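Nicotinate phosphoribosyltransferase (Vibrio cholerae, PDB 4HL7) probably catalyses the ATP-assisted transfer of a phosphoribosyl group from 5-phosphoribosyl 1-diphosphate to nicotinate, giving nicotinate ribonucleotide for NAD(+) synthesis. Local coordinates at residues S52-A57 / S144-A149; P10-S15 / S140-R145; L134-V139 / L371-K376; R188-Q193 / L353-A358; V39-I44 / I119-S124. All blocks are in the same frame, centred on the assembly; numbering follows the deposited sequence. Where two conformers were deposited one is given.

Interaction 1 of 5, residues S52-A57 / S144-A149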
# COMPACT_ATOMS: atom_id res chain seq x y z
N SER A 52 1.12 8.27 -24.40
CA SER A 52 2.13 9.21 -24.90
C SER A 52 1.91 10.61 -24.30
O SER A 52 2.88 11.30 -23.96
CB SER A 52 2.09 9.27 -26.44
N GLY A 53 0.65 11.00 -24.16
CA GLY A 53 0.25 12.32 -23.68
C GLY A 53 0.37 12.55 -22.17
O GLY A 53 0.53 13.68 -21.74
N LEU A 54 0.27 11.50 -21.35
CA LEU A 54 0.47 11.71 -19.90
C LEU A 54 1.95 11.83 -19.55
O LEU A 54 2.33 12.47 -18.56
CB LEU A 54 -0.09 10.55 -19.08
CG LEU A 54 -1.59 10.35 -19.04
CD1 LEU A 54 -1.84 9.23 -18.02
CD2 LEU A 54 -2.28 11.64 -18.67
N LEU A 55 2.77 11.23 -20.40
CA LEU A 55 4.18 11.07 -20.11
C LEU A 55 4.87 12.43 -19.89
O LEU A 55 5.63 12.55 -18.96
CB LEU A 55 4.82 10.19 -21.20
CG LEU A 55 6.26 9.72 -21.20
CD1 LEU A 55 6.62 9.05 -19.90
CD2 LEU A 55 6.51 8.78 -22.38
N ASP A 56 4.52 13.49 -20.66
CA ASP A 56 5.15 14.84 -20.47
C ASP A 56 5.00 15.46 -19.08
O ASP A 56 6.01 15.84 -18.43
CB ASP A 56 4.72 15.86 -21.54
CG ASP A 56 5.75 16.03 -22.67
OD1 ASP A 56 6.80 15.34 -22.66
OD2 ASP A 56 5.50 16.85 -23.58
N ALA A 57 3.75 15.55 -18.60
CA ALA A 57 3.49 16.13 -17.27
C ALA A 57 3.93 15.20 -16.14
O ALA A 57 4.36 15.67 -15.08
CB ALA A 57 2.01 16.51 -17.10
N SER A 144 -6.06 12.67 -13.88
CA SER A 144 -7.23 13.45 -13.51
C SER A 144 -7.22 14.83 -14.13
O SER A 144 -8.20 15.22 -14.77
CB SER A 144 -7.38 13.58 -11.98
OG SER A 144 -7.45 12.26 -11.39
N ARG A 145 -6.11 15.58 -13.95
CA ARG A 145 -5.97 16.93 -14.54
C ARG A 145 -6.11 16.95 -16.03
O ARG A 145 -6.65 17.95 -16.61
CB ARG A 145 -4.60 17.51 -14.15
CG ARG A 145 -4.58 17.90 -12.70
CD ARG A 145 -3.16 18.05 -12.18
NE ARG A 145 -3.15 18.44 -10.76
CZ ARG A 145 -2.65 19.57 -10.29
NH1 ARG A 145 -2.17 20.48 -11.13
NH2 ARG A 145 -2.68 19.80 -8.97
N GLN A 146 -5.55 15.95 -16.69
CA GLN A 146 -5.49 15.97 -18.15
C GLN A 146 -6.78 15.48 -18.79
O GLN A 146 -7.23 16.03 -19.83
CB GLN A 146 -4.31 15.22 -18.68
CG GLN A 146 -3.16 16.17 -18.89
CD GLN A 146 -1.89 15.53 -19.38
OE1 GLN A 146 -0.82 15.92 -18.96
NE2 GLN A 146 -2.00 14.58 -20.33
N ARG A 147 -7.41 14.50 -18.14
CA ARG A 147 -8.53 13.77 -18.75
C ARG A 147 -9.87 13.90 -18.04
O ARG A 147 -10.91 13.61 -18.64
CB ARG A 147 -8.13 12.32 -18.96
CG ARG A 147 -6.99 12.22 -19.96
CD ARG A 147 -6.38 10.85 -19.99
NE ARG A 147 -5.32 10.77 -21.01
CZ ARG A 147 -4.76 9.63 -21.40
NH1 ARG A 147 -3.81 9.62 -22.33
NH2 ARG A 147 -5.16 8.49 -20.87
N TRP A 148 -9.88 14.39 -16.79
CA TRP A 148 -11.11 14.45 -16.01
C TRP A 148 -11.26 15.75 -15.33
O TRP A 148 -11.78 15.85 -14.24
CB TRP A 148 -11.16 13.28 -15.00
CG TRP A 148 -11.26 11.99 -15.76
CD1 TRP A 148 -10.22 11.16 -16.23
CD2 TRP A 148 -12.49 11.39 -16.29
NE1 TRP A 148 -10.73 10.12 -16.95
CE2 TRP A 148 -12.09 10.21 -17.04
CE3 TRP A 148 -13.86 11.70 -16.17
CZ2 TRP A 148 -13.02 9.36 -17.61
CZ3 TRP A 148 -14.80 10.86 -16.80
CH2 TRP A 148 -14.38 9.73 -17.52
N ALA A 149 -10.76 16.79 -15.99
CA ALA A 149 -10.69 18.12 -15.41
C ALA A 149 -12.08 18.74 -15.25
O ALA A 149 -12.31 19.57 -14.37
CB ALA A 149 -9.77 19.00 -16.27
O HOH W 1 1.71 15.42 -20.13
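Gln146 reaches from the last turns of helix 131-147 to the start of helix 52-64, where its NE2 donates to Gly53 O at 3.0 Å. The N-H points almost straight at the oxygen (168°), but it arrives from above the carbonyl plane, 63° out of it. The other end of the amide, OE1, rests 3.4 Å from Ala57 CB. A water lies 2.8 Å from Gln146 OE1, near Gly53 O too, and accepts from Ala57 N; it thus sits between the carbonyl of Gly53 and the N-H four residues on. Alongside the amide, Leu54 slides past the Gln146 chain in the opposite direction, its CD2 3.4 Å from Gln146 NE2. Leu54 CG also sits 4.0 Å above the centre of the Arg147 guanidinium, an apolar cover for one flat face, while the extended chain of Arg147 takes its NH2 to a salt bridge with Glu48. Alanine suits position 57, where its small CB meets the amide oxygen directly; Gly53 contributes its carbonyl as acceptor. At this surface junction of two helices, NE2 grips a carbonyl of the first turn while OE1 faces a water, a polar link suited to an exposed place.

Interaction 2 of 5, residues P10-S15 / S140-R145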
# COMPACT_ATOMS: atom_id res chain seq x y z
N PRO A 10 -2.68 23.63 -5.98
CA PRO A 10 -1.59 23.94 -6.88
C PRO A 10 -0.54 22.85 -6.94
O PRO A 10 0.06 22.63 -7.99
CB PRO A 10 -1.01 25.25 -6.29
CG PRO A 10 -2.12 25.86 -5.53
CD PRO A 10 -2.89 24.68 -4.96
N HIS A 11 -0.34 22.15 -5.84
CA HIS A 11 0.70 21.12 -5.76
C HIS A 11 0.05 19.74 -5.70
O HIS A 11 -0.94 19.55 -4.99
CB HIS A 11 1.61 21.39 -4.56
CG HIS A 11 0.86 21.72 -3.28
ND1 HIS A 11 -0.48 22.00 -3.26
CD2 HIS A 11 1.29 21.81 -1.94
CE1 HIS A 11 -0.88 22.25 -1.98
NE2 HIS A 11 0.20 22.12 -1.18
N ILE A 12 0.57 18.80 -6.50
CA ILE A 12 0.12 17.39 -6.50
C ILE A 12 0.65 16.75 -5.19
O ILE A 12 -0.13 16.32 -4.35
CB ILE A 12 0.63 16.66 -7.78
CG1 ILE A 12 -0.07 17.27 -9.02
CG2 ILE A 12 0.47 15.13 -7.64
CD1 ILE A 12 0.36 16.66 -10.34
N ILE A 13 1.95 16.76 -5.01
CA ILE A 13 2.55 16.21 -3.79
C ILE A 13 2.72 17.35 -2.77
O ILE A 13 3.28 18.40 -3.07
CB ILE A 13 3.90 15.51 -4.08
CG1 ILE A 13 3.70 14.38 -5.14
CG2 ILE A 13 4.55 15.04 -2.79
CD1 ILE A 13 2.83 13.21 -4.69
N ARG A 14 2.22 17.14 -1.56
CA ARG A 14 2.08 18.26 -0.63
C ARG A 14 3.34 18.49 0.22
O ARG A 14 3.56 19.57 0.69
CB ARG A 14 0.88 17.99 0.23
CG ARG A 14 -0.35 17.92 -0.66
CD ARG A 14 -1.41 18.73 -0.12
NE ARG A 14 -2.50 18.90 -1.08
CZ ARG A 14 -3.64 19.44 -0.73
NH1 ARG A 14 -3.81 19.84 0.53
NH2 ARG A 14 -4.61 19.58 -1.63
N SER A 15 4.10 17.43 0.42
CA SER A 15 5.34 17.43 1.25
C SER A 15 5.92 16.04 1.16
O SER A 15 5.29 15.14 0.59
CB SER A 15 5.05 17.77 2.72
OG SER A 15 4.50 16.65 3.45
N SER A 140 -1.70 9.12 -11.09
CA SER A 140 -3.15 9.30 -10.87
C SER A 140 -3.65 10.69 -11.09
O SER A 140 -4.58 10.89 -11.91
CB SER A 140 -3.58 8.77 -9.47
OG SER A 140 -5.00 8.73 -9.43
N GLU A 141 -3.05 11.66 -10.40
CA GLU A 141 -3.52 13.04 -10.48
C GLU A 141 -3.27 13.75 -11.83
O GLU A 141 -4.08 14.61 -12.23
CB GLU A 141 -2.98 13.89 -9.31
CG GLU A 141 -3.57 15.30 -9.39
CD GLU A 141 -3.49 16.10 -8.12
OE1 GLU A 141 -3.71 17.33 -8.22
OE2 GLU A 141 -3.17 15.54 -7.06
N VAL A 142 -2.12 13.49 -12.47
CA VAL A 142 -1.90 14.02 -13.80
C VAL A 142 -2.99 13.56 -14.75
O VAL A 142 -3.58 14.37 -15.50
CB VAL A 142 -0.50 13.63 -14.33
CG1 VAL A 142 -0.40 13.89 -15.82
CG2 VAL A 142 0.56 14.42 -13.57
N ARG A 143 -3.36 12.29 -14.64
CA ARG A 143 -4.43 11.75 -15.46
C ARG A 143 -5.76 12.46 -15.16
O ARG A 143 -6.51 12.80 -16.07
CB ARG A 143 -4.54 10.23 -15.23
CG ARG A 143 -5.52 9.51 -16.12
CD ARG A 143 -6.82 9.20 -15.38
NE ARG A 143 -7.60 8.13 -16.03
CZ ARG A 143 -8.63 7.51 -15.47
NH1 ARG A 143 -9.03 7.84 -14.24
NH2 ARG A 143 -9.25 6.53 -16.12
N SER A 144 -6.06 12.67 -13.88
CA SER A 144 -7.23 13.45 -13.51
C SER A 144 -7.22 14.83 -14.13
O SER A 144 -8.20 15.22 -14.77
CB SER A 144 -7.38 13.58 -11.98
OG SER A 144 -7.45 12.26 -11.39
N ARG A 145 -6.11 15.58 -13.95
CA ARG A 145 -5.97 16.93 -14.54
C ARG A 145 -6.11 16.95 -16.03
O ARG A 145 -6.65 17.95 -16.61
CB ARG A 145 -4.60 17.51 -14.15
CG ARG A 145 -4.58 17.90 -12.70
CD ARG A 145 -3.16 18.05 -12.18
NE ARG A 145 -3.15 18.44 -10.76
CZ ARG A 145 -2.65 19.57 -10.29
NH1 ARG A 145 -2.17 20.48 -11.13
NH2 ARG A 145 -2.68 19.80 -8.97
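The guanidinium of Arg145 has Ile12 CG1 over one face, 3.4 Å above the plane and offset toward the rim, with Arg145 NH2 the nearest atom at 3.6 Å from Ile12 CG1. Pro10 O lies near the plane at an edge, 4.1 Å from Arg145 NH2. At another part of the edge is Glu141 OE1, gripped side-on by NE and NH2 of Arg145, each at 2.8 Å. Both nitrogens reach this single oxygen on its anti side and from the same face of the carboxylate; the oxygen itself stays in the guanidinium plane. This i to i+4 salt bridge along helix 131-147 fixes the rotation of the guanidinium, so that its face meets the isoleucine. Nearby, Arg14 CG lies over a face of the His11 ring.

Residues 10-15 form an irregular segment before helix 21-33, laid against helix 131-147; Ile12 also touches Glu61 of helix 52-64. Its CG1 packs on both guanidinium and carboxylate, 3.7 Å from Glu141 CD. CG2, anti to the backbone N, comes within 3.7 Å of Glu141 OE2, and CD1 goes on to Val142, with Ile12 CD1 3.9 Å from Val142 CG2. A branched aliphatic residue suits this place because it can touch the glutamate, the guanidinium face and a valine together. Glu141 OE2 accepts from Ser192 N, giving the buried carboxylate a second anchor; the nearby arginine would be expected to favour its ionised form. Beyond the apolar contact, Ile12 O is hydrogen-bonded to Ser192 OG, joining the segment to the start of helix 192-205 as well.

Interaction 3 of 5, residues L134-V139 / L371-K376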
# COMPACT_ATOMS: atom_id res chain seq x y z
N LEU A 134 4.49 8.31 -4.11
CA LEU A 134 4.59 9.64 -4.72
C LEU A 134 4.38 9.51 -6.23
O LEU A 134 3.67 10.31 -6.84
CB LEU A 134 5.97 10.29 -4.46
CG LEU A 134 6.32 10.43 -2.98
CD1 LEU A 134 7.79 10.88 -2.80
CD2 LEU A 134 5.33 11.34 -2.27
N VAL A 135 5.04 8.51 -6.83
CA VAL A 135 4.91 8.31 -8.26
C VAL A 135 3.47 7.88 -8.58
O VAL A 135 2.88 8.39 -9.50
CB VAL A 135 5.96 7.28 -8.82
CG1 VAL A 135 5.68 6.97 -10.31
CG2 VAL A 135 7.39 7.81 -8.65
N MSE A 136 2.90 6.99 -7.78
CA MSE A 136 1.48 6.53 -8.08
C MSE A 136 0.54 7.68 -7.99
O MSE A 136 -0.28 7.84 -8.87
CB MSE A 136 1.11 5.35 -7.16
CG MSE A 136 1.94 4.19 -7.59
SE MSE A 136 1.60 2.73 -6.29
CE MSE A 136 -0.25 2.29 -6.86
N ALA A 137 0.73 8.57 -6.98
CA ALA A 137 -0.17 9.75 -6.76
C ALA A 137 -0.06 10.76 -7.86
O ALA A 137 -1.06 11.41 -8.26
CB ALA A 137 0.08 10.40 -5.40
N ILE A 138 1.17 10.89 -8.36
CA ILE A 138 1.45 11.79 -9.45
C ILE A 138 0.78 11.26 -10.73
O ILE A 138 0.11 11.99 -11.40
CB ILE A 138 2.99 11.90 -9.67
CG1 ILE A 138 3.60 12.88 -8.64
CG2 ILE A 138 3.29 12.37 -11.12
CD1 ILE A 138 5.13 12.72 -8.50
N VAL A 139 1.00 9.99 -11.07
CA VAL A 139 0.40 9.45 -12.30
C VAL A 139 -1.13 9.52 -12.23
O VAL A 139 -1.76 9.96 -13.17
CB VAL A 139 0.83 8.01 -12.62
CG1 VAL A 139 0.14 7.48 -13.89
CG2 VAL A 139 2.35 7.94 -12.83
N LEU A 371 -7.50 5.19 -12.58
CA LEU A 371 -6.42 4.68 -13.44
C LEU A 371 -5.98 3.34 -12.89
O LEU A 371 -5.81 3.17 -11.68
CB LEU A 371 -5.23 5.65 -13.43
CG LEU A 371 -4.04 5.34 -14.36
CD1 LEU A 371 -4.39 4.27 -15.41
CD2 LEU A 371 -3.57 6.62 -15.04
N SER A 372 -5.74 2.42 -13.79
CA SER A 372 -5.26 1.07 -13.45
C SER A 372 -3.76 1.20 -13.34
O SER A 372 -3.09 1.56 -14.35
CB SER A 372 -5.58 0.13 -14.62
OG SER A 372 -6.75 0.57 -15.31
N ILE A 373 -3.23 0.96 -12.17
CA ILE A 373 -1.78 1.11 -11.99
C ILE A 373 -1.24 0.16 -10.94
O ILE A 373 -1.78 0.02 -9.83
CB ILE A 373 -1.32 2.56 -11.69
CG1 ILE A 373 0.18 2.62 -11.50
CG2 ILE A 373 -1.96 3.13 -10.44
CD1 ILE A 373 0.74 4.04 -11.52
N VAL A 374 -0.13 -0.46 -11.29
CA VAL A 374 0.46 -1.42 -10.41
C VAL A 374 1.94 -1.14 -10.26
O VAL A 374 2.61 -0.70 -11.19
CB VAL A 374 0.26 -2.85 -10.96
CG1 VAL A 374 1.06 -3.85 -10.13
CG2 VAL A 374 -1.25 -3.20 -11.04
N ILE A 375 2.44 -1.41 -9.09
CA ILE A 375 3.86 -1.39 -8.89
C ILE A 375 4.32 -2.73 -8.32
O ILE A 375 3.58 -3.44 -7.59
CB ILE A 375 4.26 -0.26 -7.96
CG1 ILE A 375 5.79 -0.26 -7.83
CG2 ILE A 375 3.52 -0.41 -6.62
CD1 ILE A 375 6.37 0.90 -7.11
N LYS A 376 5.55 -3.09 -8.64
CA LYS A 376 6.15 -4.21 -7.99
C LYS A 376 7.63 -4.01 -7.75
O LYS A 376 8.31 -3.37 -8.56
CB LYS A 376 5.89 -5.52 -8.78
CG LYS A 376 6.48 -5.60 -10.17
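Ile373 pushes its CD1 methyl into the hollow between Met136 and Val139, one turn apart on helix 131-147, and lies 4.1 Å from both Met136 CG and Val139 CB. Its CG1 is anti to the backbone N (chi1 179°), which sends the longer branch out from the strand toward the helix. Met136, present as selenomethionine, fills the complementary space on the sheet. Its chain runs out from the helix and then bends at the last torsion (chi3 71°), laying selenium against Ile375 CG2 at 3.7 Å and turning the CE methyl back over Ile373, 4.1 Å from Ile373 CG2. The flexible, unbranched residue thus wraps round two stiff, branched ones. At the Leu371 end of the row, Val139 CG1 meets Leu371 CD2 at 4.0 Å.

Segments 134-139 and 372-376 run nearly antiparallel (166°), their axes 9.9 Å apart, a spacing consistent with a single layer of interlocked side chains. Ile373 and Ile375, two apart on the strand, turn to the helix, as does Leu371 just before them. The helix of the N-terminal region thereby packs on an antiparallel sheet through a strand from much later in the chain; Leu43 and Val45 of the adjacent strand 38-46 extend the same apolar floor. Ile373 O, 4.0 Å from Met136 CE, is bonded by Arg188 NH2. No hydrogen bond crosses between the segments: cohesion rests on dispersion and on the exclusion of water, so shape matters more here than direction.

Interaction 4 of 5, residues R188-Q193 / L353-A358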
# COMPACT_ATOMS: atom_id res chain seq x y z
N ARG A 188 -3.76 5.90 -4.83
CA ARG A 188 -4.64 6.01 -6.04
C ARG A 188 -5.70 7.08 -5.91
O ARG A 188 -6.79 6.98 -6.48
CB ARG A 188 -5.24 4.66 -6.47
CG ARG A 188 -4.29 3.77 -7.31
CD ARG A 188 -4.83 2.32 -7.31
NE ARG A 188 -3.85 1.28 -7.65
CZ ARG A 188 -3.23 0.47 -6.78
NH1 ARG A 188 -3.42 0.59 -5.45
NH2 ARG A 188 -2.39 -0.47 -7.24
N ARG A 189 -5.36 8.15 -5.21
CA ARG A 189 -6.33 9.24 -5.06
C ARG A 189 -6.63 9.91 -6.38
O ARG A 189 -5.78 9.96 -7.29
CB ARG A 189 -5.85 10.30 -4.07
CG ARG A 189 -4.55 11.03 -4.50
CD ARG A 189 -3.89 11.55 -3.24
NE ARG A 189 -2.70 12.31 -3.62
CZ ARG A 189 -1.81 12.76 -2.75
NH1 ARG A 189 -2.01 12.58 -1.44
NH2 ARG A 189 -0.75 13.47 -3.20
N PHE A 190 -7.83 10.49 -6.50
CA PHE A 190 -8.14 11.28 -7.69
C PHE A 190 -7.17 12.51 -7.76
O PHE A 190 -6.69 12.86 -8.84
CB PHE A 190 -9.59 11.80 -7.59
CG PHE A 190 -10.02 12.62 -8.79
CD1 PHE A 190 -10.59 11.99 -9.92
CD2 PHE A 190 -9.93 14.00 -8.78
CE1 PHE A 190 -10.97 12.73 -11.01
CE2 PHE A 190 -10.32 14.76 -9.90
CZ PHE A 190 -10.85 14.12 -11.01
N SER A 191 -6.92 13.12 -6.59
CA SER A 191 -6.05 14.27 -6.46
C SER A 191 -5.75 14.44 -4.97
O SER A 191 -6.47 13.89 -4.14
CB SER A 191 -6.71 15.55 -7.04
OG SER A 191 -7.83 15.93 -6.24
N SER A 192 -4.68 15.15 -4.63
CA SER A 192 -4.40 15.41 -3.20
C SER A 192 -5.53 16.26 -2.55
O SER A 192 -5.84 16.08 -1.35
CB SER A 192 -3.00 16.05 -3.02
OG SER A 192 -2.93 17.26 -3.73
N GLN A 193 -6.12 17.18 -3.32
CA GLN A 193 -7.27 18.01 -2.85
C GLN A 193 -8.47 17.15 -2.53
O GLN A 193 -9.12 17.36 -1.47
CB GLN A 193 -7.64 19.12 -3.87
CG GLN A 193 -8.67 20.16 -3.37
CD GLN A 193 -8.21 20.83 -2.10
OE1 GLN A 193 -7.10 21.28 -2.02
NE2 GLN A 193 -9.03 20.79 -1.07
N LEU A 353 -12.61 5.22 -1.11
CA LEU A 353 -12.66 6.52 -0.42
C LEU A 353 -12.22 7.71 -1.29
O LEU A 353 -12.95 8.71 -1.36
CB LEU A 353 -11.85 6.54 0.92
CG LEU A 353 -12.41 5.65 2.06
CD1 LEU A 353 -11.46 5.66 3.25
CD2 LEU A 353 -13.83 6.11 2.45
N THR A 354 -11.00 7.62 -1.88
CA THR A 354 -10.33 8.79 -2.50
C THR A 354 -10.39 8.85 -4.00
O THR A 354 -9.84 9.80 -4.63
CB THR A 354 -8.84 8.85 -2.06
OG1 THR A 354 -8.15 7.69 -2.54
CG2 THR A 354 -8.71 8.98 -0.54
N ASN A 355 -11.07 7.90 -4.63
CA ASN A 355 -11.20 7.94 -6.08
C ASN A 355 -12.46 7.24 -6.57
O ASN A 355 -12.40 6.28 -7.35
CB ASN A 355 -9.95 7.27 -6.70
CG ASN A 355 -9.68 7.79 -8.11
OD1 ASN A 355 -10.54 8.36 -8.76
ND2 ASN A 355 -8.48 7.56 -8.59
N ASP A 356 -13.59 7.75 -6.14
CA ASP A 356 -14.87 7.15 -6.47
C ASP A 356 -15.81 8.29 -6.89
O ASP A 356 -16.12 9.18 -6.10
CB ASP A 356 -15.43 6.38 -5.27
CG ASP A 356 -16.81 5.71 -5.60
OD1 ASP A 356 -17.42 5.04 -4.72
OD2 ASP A 356 -17.23 5.87 -6.77
N LEU A 357 -16.24 8.26 -8.16
CA LEU A 357 -17.16 9.30 -8.68
C LEU A 357 -18.50 8.66 -9.02
O LEU A 357 -19.32 9.24 -9.76
CB LEU A 357 -16.58 9.99 -9.95
CG LEU A 357 -15.26 10.73 -9.69
CD1 LEU A 357 -14.80 11.45 -10.95
CD2 LEU A 357 -15.51 11.72 -8.58
N ALA A 358 -18.72 7.48 -8.46
CA ALA A 358 -19.97 6.76 -8.64
C ALA A 358 -20.31 6.64 -10.15
O ALA A 358 -21.43 6.87 -10.55
CB ALA A 358 -21.11 7.43 -7.86
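Two connections of the parallel-stranded domain, which belongs to the TIM-barrel clan, meet here: the run from strand 181-183 into helix 192-205, whose N-cap is Ser191, and the loop leaving helix 351-354. Phe190 N donates to Thr354 O at 2.8 Å, nearly straight at 166°. Asn355 returns a bond in the other direction, its ND2 donating a hydrogen bond to Arg188 O at 2.8 Å, tilted from the carbonyl plane. With CG anti to the backbone N (chi1 -155°), the asparagine amide is carried across to that carbonyl, and its OD1 is hydrogen-bonded to Tyr368 OH. The same OD1 lies at the edge of the Phe190 ring, 3.8 Å from Phe190 CD1, with amide and ring planes 86° apart. Asparagine suits this buried site because one flat group can both donate and accept. Leu357 CD1 packs against Phe190 CE1 at 4.0 Å, the two side chains crossing at about a right angle, while Thr354 OG1, bonded to Gly185 O, sits 3.5 Å from Arg189 CA. The side chain of Arg188 leads away toward strand 372-380. Helix 131-147 lies alongside, where Ser140 and Ser144 bond to the carbonyls of Arg189 and Phe190; helix 155-174 meets Leu357 through Pro156.

Interaction 5 of 5, residues V39-I44 / I119-S124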
# COMPACT_ATOMS: atom_id res chain seq x y z
N VAL A 39 17.84 -2.03 -5.33
CA VAL A 39 16.56 -2.62 -5.77
C VAL A 39 16.16 -2.06 -7.12
O VAL A 39 16.71 -1.02 -7.56
CB VAL A 39 15.38 -2.38 -4.76
CG1 VAL A 39 15.51 -3.19 -3.46
CG2 VAL A 39 15.21 -0.90 -4.42
N ARG A 40 15.18 -2.70 -7.75
CA ARG A 40 14.53 -2.15 -8.94
C ARG A 40 13.04 -2.36 -8.78
O ARG A 40 12.61 -3.48 -8.46
CB ARG A 40 14.99 -2.83 -10.22
CG ARG A 40 14.25 -2.24 -11.46
CD ARG A 40 14.90 -2.65 -12.78
NE ARG A 40 15.22 -4.09 -12.77
CZ ARG A 40 14.34 -5.01 -13.12
NH1 ARG A 40 13.09 -4.67 -13.46
NH2 ARG A 40 14.69 -6.26 -13.09
N TYR A 41 12.26 -1.28 -8.95
CA TYR A 41 10.78 -1.38 -8.97
C TYR A 41 10.30 -1.17 -10.37
O TYR A 41 10.92 -0.38 -11.14
CB TYR A 41 10.13 -0.27 -8.18
CG TYR A 41 10.45 -0.20 -6.68
CD1 TYR A 41 9.67 -0.91 -5.75
CD2 TYR A 41 11.60 0.48 -6.21
CE1 TYR A 41 9.92 -0.80 -4.36
CE2 TYR A 41 11.88 0.57 -4.83
CZ TYR A 41 11.06 -0.09 -3.92
OH TYR A 41 11.36 0.02 -2.54
N GLU A 42 9.13 -1.76 -10.68
CA GLU A 42 8.54 -1.56 -12.00
C GLU A 42 7.09 -1.17 -11.87
O GLU A 42 6.33 -1.84 -11.15
CB GLU A 42 8.63 -2.84 -12.86
CG GLU A 42 10.06 -3.24 -13.20
CD GLU A 42 10.76 -2.22 -14.13
OE1 GLU A 42 12.02 -2.30 -14.20
OE2 GLU A 42 10.06 -1.42 -14.83
N LEU A 43 6.70 -0.12 -12.58
CA LEU A 43 5.31 0.27 -12.53
C LEU A 43 4.75 0.17 -13.90
O LEU A 43 5.42 0.49 -14.89
CB LEU A 43 5.11 1.70 -12.02
CG LEU A 43 5.52 2.00 -10.57
CD1 LEU A 43 7.01 2.32 -10.54
CD2 LEU A 43 4.72 3.15 -9.96
N ILE A 44 3.51 -0.25 -13.99
CA ILE A 44 2.87 -0.29 -15.30
C ILE A 44 1.51 0.38 -15.20
O ILE A 44 0.78 0.15 -14.25
CB ILE A 44 2.81 -1.73 -15.87
CG1 ILE A 44 1.85 -1.76 -17.08
CG2 ILE A 44 2.52 -2.74 -14.76
CD1 ILE A 44 2.04 -2.96 -17.95
N ILE A 119 7.37 2.72 -15.97
CA ILE A 119 8.30 3.50 -15.17
C ILE A 119 9.16 2.51 -14.38
O ILE A 119 8.62 1.61 -13.71
CB ILE A 119 7.53 4.43 -14.20
CG1 ILE A 119 6.66 5.41 -14.99
CG2 ILE A 119 8.48 5.21 -13.29
CD1 ILE A 119 5.67 6.11 -14.07
N SER A 120 10.48 2.71 -14.42
CA SER A 120 11.44 1.80 -13.74
C SER A 120 12.22 2.62 -12.72
O SER A 120 12.70 3.72 -13.05
CB SER A 120 12.44 1.24 -14.73
OG SER A 120 11.81 0.48 -15.76
N ILE A 121 12.30 2.15 -11.49
CA ILE A 121 12.97 2.95 -10.45
C ILE A 121 14.10 2.09 -9.92
O ILE A 121 13.86 0.96 -9.47
CB ILE A 121 11.98 3.29 -9.33
CG1 ILE A 121 10.81 4.14 -9.85
CG2 ILE A 121 12.65 4.04 -8.20
CD1 ILE A 121 9.73 4.27 -8.79
N ARG A 122 15.34 2.60 -9.96
CA ARG A 122 16.53 1.83 -9.59
C ARG A 122 17.44 2.63 -8.64
O ARG A 122 17.69 3.80 -8.91
CB ARG A 122 17.42 1.58 -10.84
CG ARG A 122 16.80 0.76 -11.97
CD ARG A 122 17.83 0.53 -13.06
NE ARG A 122 17.48 -0.49 -14.08
CZ ARG A 122 16.51 -0.35 -14.99
NH1 ARG A 122 15.75 0.74 -14.99
NH2 ARG A 122 16.28 -1.31 -15.88
N GLY A 123 18.01 1.97 -7.62
CA GLY A 123 18.99 2.65 -6.74
C GLY A 123 19.10 1.88 -5.46
O GLY A 123 18.67 0.71 -5.38
N SER A 124 19.65 2.52 -4.43
CA SER A 124 19.60 1.86 -3.12
C SER A 124 18.17 1.72 -2.67
O SER A 124 17.30 2.56 -2.95
CB SER A 124 20.42 2.59 -2.04
OG SER A 124 19.82 3.79 -1.64
O HOH W 2 13.21 -2.05 -16.33
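Leu43 and Ile121 meet diagonally on the buried face of the sheet, with Leu43 CD1 3.8 Å from Ile121 CD1. On this face Tyr41 pairs with Ile121 and Leu43 with Ile119, each through its CB. Helix 131-147 brings Val135 and Met136 to Leu43, Val135 to Ile119 and Tyr131 to Ile121, whereas Tyr41 lies on Trp125 and Thr128 of helix 125-128. Branched and aromatic residues suit a strand whose inner side is packed by helices. Both pairs are hydrogen-bonded pairs of an antiparallel ladder; Tyr41 N donates to Ile121 O at 2.8 Å, and the backbone bonds run on from Ile119 to Gly123, where the chain turns a corner.

The opposite face is polar. In one of its two conformers Ser120 OG donates to Glu42 OE2 at 2.7 Å, meeting the carboxylate on its syn side. Glu42 is bent at its second torsion (chi2 -67°), which folds the carboxylate back to the serine, and its OE1 accepts from Arg40 NH1 at 2.7 Å in a salt bridge. Arg122 runs alongside Arg40 in the same direction, and Arg40 CD lies 3.4 Å above the Arg122 guanidinium plane, toward the rim. Part of their contact is therefore through carbon, although Arg40 NE and Arg122 NH2 remain 4.3 Å apart. Arg40 NH2 has salt bridges to Glu379 and Glu398, and the surrounding carboxylates would probably offset the gathered positive charge.

Helix 131-147 joins interactions 1, 2 and 3, which follow one another along it: 1 and 2 have centres about 10 Å apart and share Ser144 and Arg145, and 2 and 3 are about 12 Å apart. Interaction 3 also meets interaction 5 through the sheet, where strands 372-380 and 38-46 pair; Glu42 N lies 2.8 Å from Lys376 O. The same helix touches interaction 4, linking the N-terminal part to the barrel-like domain. Arg188 of interaction 4 comes within about 5 Å of a sulfate, probably from the crystallisation liquor. In interaction 5, Tyr41 OH bonds Glu233, next to His232, the predicted phosphohistidine. Interactions 4 and 5 lie farthest apart, about 25 Å between centres.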